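Local atomic coordinates of glucan-binding protein C, GbpC (Streptococcus mutans UA159, PDB entry 5UQZ), a protein that binds calcium and probably glucan, and is thought to mediate both sucrose-independent and sucrose-dependent adherence as a cell-wall protein of the bacterium. Residues 211-215 with 216-220. Sequence-based numbering, arbitrary orientation. Where two conformers were deposited one is given.
Sequences IDLSG and NNAIM
Leu213 and Asn216 close a type I beta turn in the loop that leads from strand 194-204 into strand 219-222 of GbpC, a worked example of how overlapping turns and one water can shape a connection. Asn216 N donates to Leu213 O over 2.9 Å with an N-H...O angle of 161°, approaching from above the carbonyl plane. The same oxygen also accepts a bond from a water, which in turn accepts from Ala218 N at 2.9 Å, so a bridge spans the bend where Asn216 takes positive phi (65°) and the chain turns toward the strand. An Asx turn overlaps its start: Asp212 OD1 receives Ser214 N at 2.9 Å, and in the conformer given Ser214 OG adds a bond of 2.8 Å to the same oxygen, from the same face of the carboxylate. On the buried side, Leu213 CD1 lies 4.4 Å from Ala218 CB, a loose apolar contact, and both side chains also touch Tyr144 of strand 143-144. Asn217 joins the loop to its surroundings, its ND2 bonding to Ala61 O and its OD1 accepting from Asn145 ND2. With chi1 at -59°, Asn217 CG stands beside its own backbone N, and the amide lies near the Gly215-Asn216 peptide, OD1 3.3 Å from Gly215 O, a meeting of two acceptors.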
ATOM      1  N   ILE A 211       5.436  25.133   4.526  1.00  6.20           N
ATOM      2  CA  ILE A 211       4.458  25.105   5.605  1.00  7.01           C
ATOM      3  C   ILE A 211       5.055  24.392   6.821  1.00  7.19           C
ATOM      4  O   ILE A 211       5.517  23.242   6.732  1.00  7.58           O
ATOM      5  CB  ILE A 211       3.198  24.396   5.119  1.00  6.65           C
ATOM      6  CG1 ILE A 211       2.527  25.232   4.065  1.00  7.31           C
ATOM      7  CG2 ILE A 211       2.239  24.192   6.318  1.00  8.99           C
ATOM      8  CD1 ILE A 211       1.298  24.560   3.409  1.00  8.50           C
ATOM      9  N   ASP A 212       5.028  25.089   7.967  1.00  7.10           N
ATOM     10  CA  ASP A 212       5.466  24.522   9.233  1.00  7.08           C
ATOM     11  C   ASP A 212       4.456  23.489   9.738  1.00  6.66           C
ATOM     12  O   ASP A 212       3.275  23.809   9.930  1.00  7.70           O
ATOM     13  CB  ASP A 212       5.583  25.704  10.212  1.00  9.12           C
ATOM     14  CG  ASP A 212       6.055  25.300  11.604  1.00  9.60           C
ATOM     15  OD1 ASP A 212       6.419  24.149  11.850  1.00 10.71           O
ATOM     16  OD2 ASP A 212       6.044  26.204  12.491  1.00 12.15           O
ATOM     17  N   LEU A 213       4.925  22.262   9.959  1.00  6.74           N
ATOM     18  CA  LEU A 213       4.089  21.146  10.402  1.00  6.97           C
ATOM     19  C   LEU A 213       4.150  20.928  11.905  1.00  6.88           C
ATOM     20  O   LEU A 213       3.623  19.918  12.394  1.00  7.38           O
ATOM     21  CB  LEU A 213       4.434  19.868   9.622  1.00  7.87           C
ATOM     22  CG  LEU A 213       4.355  20.007   8.105  1.00  8.16           C
ATOM     23  CD1 LEU A 213       4.691  18.660   7.462  1.00 10.82           C
ATOM     24  CD2 LEU A 213       2.965  20.492   7.613  1.00  9.05           C
ATOM     25  N   SER A 214       4.731  21.874  12.660  1.00  7.01           N
ATOM     26  CA  SER A 214       4.945  21.556  14.071  0.51  8.60           C
ATOM     27  C   SER A 214       3.715  21.737  14.951  1.00  8.06           C
ATOM     28  O   SER A 214       3.849  21.527  16.162  1.00  9.28           O
ATOM     29  CB  SER A 214       6.165  22.267  14.652  0.51 11.31           C
ATOM     30  OG  SER A 214       5.984  23.664  14.579  0.51 12.52           O
ATOM     31  N   GLY A 215       2.550  22.043  14.385  1.00  7.43           N
ATOM     32  CA  GLY A 215       1.300  21.868  15.103  1.00  8.21           C
ATOM     33  C   GLY A 215       0.889  20.407  15.194  1.00  7.36           C
ATOM     34  O   GLY A 215      -0.084  20.077  15.876  1.00  7.65           O
ATOM     35  N   ASN A 216       1.615  19.515  14.513  1.00  7.49           N
ATOM     36  CA  ASN A 216       1.373  18.084  14.634  1.00  7.95           C
ATOM     37  C   ASN A 216       0.012  17.675  14.113  1.00  8.38           C
ATOM     38  O   ASN A 216      -0.617  16.725  14.604  1.00  9.19           O
ATOM     39  CB  ASN A 216       1.647  17.551  16.037  1.00  9.39           C
ATOM     40  CG  ASN A 216       3.111  17.556  16.376  1.00 10.78           C
ATOM     41  OD1 ASN A 216       3.958  17.955  15.574  1.00 13.25           O
ATOM     42  ND2 ASN A 216       3.434  17.152  17.603  1.00 13.34           N
ATOM     43  N   ASN A 217      -0.452  18.369  13.052  1.00  7.19           N
ATOM     44  CA  ASN A 217      -1.746  18.049  12.448  1.00  7.86           C
ATOM     45  C   ASN A 217      -1.618  17.313  11.117  1.00  7.21           C
ATOM     46  O   ASN A 217      -2.641  17.070  10.467  1.00  8.07           O
ATOM     47  CB  ASN A 217      -2.588  19.313  12.272  1.00  7.74           C
ATOM     48  CG  ASN A 217      -2.844  20.023  13.604  1.00  8.19           C
ATOM     49  OD1 ASN A 217      -2.376  21.145  13.826  1.00  8.52           O
ATOM     50  ND2 ASN A 217      -3.574  19.338  14.496  1.00 10.66           N
ATOM     51  N   ALA A 218      -0.412  16.948  10.673  1.00  6.82           N
ATOM     52  CA  ALA A 218      -0.290  16.225   9.407  1.00  7.24           C
ATOM     53  C   ALA A 218      -0.273  14.739   9.718  1.00  6.92           C
ATOM     54  O   ALA A 218       0.778  14.160  10.001  1.00  8.68           O
ATOM     55  CB  ALA A 218       0.950  16.659   8.621  1.00  7.76           C
ATOM     56  N   ILE A 219      -1.430  14.083   9.630  1.00  7.00           N
ATOM     57  CA  ILE A 219      -1.496  12.649   9.870  1.00  7.27           C
ATOM     58  C   ILE A 219      -1.431  11.975   8.508  1.00  7.54           C
ATOM     59  O   ILE A 219      -2.264  12.242   7.630  1.00  8.46           O
ATOM     60  CB  ILE A 219      -2.747  12.230  10.658  1.00  9.13           C
ATOM     61  CG1 ILE A 219      -2.989  13.137  11.885  1.00  9.88           C
ATOM     62  CG2 ILE A 219      -2.587  10.750  11.093  1.00 11.31           C
ATOM     63  CD1 ILE A 219      -1.826  13.269  12.833  1.00 11.84           C
ATOM     64  N   MET A 220      -0.437  11.128   8.304  1.00  7.97           N
ATOM     65  CA  MET A 220      -0.203  10.535   6.998  1.00  8.11           C
ATOM     66  C   MET A 220      -0.250   9.017   7.079  1.00  7.56           C
ATOM     67  O   MET A 220       0.124   8.396   8.079  1.00  8.22           O
ATOM     68  CB  MET A 220       1.123  11.016   6.443  1.00  9.07           C
ATOM     69  CG  MET A 220       1.072  12.528   6.244  1.00  9.31           C
ATOM     70  SD  MET A 220       2.376  13.208   5.249  1.00 10.31           S
ATOM     71  CE  MET A 220       1.840  12.601   3.651  1.00 15.47           C
TER
HETATM   72  O   HOH W   1       2.256  17.536  11.636  1.00  8.27           O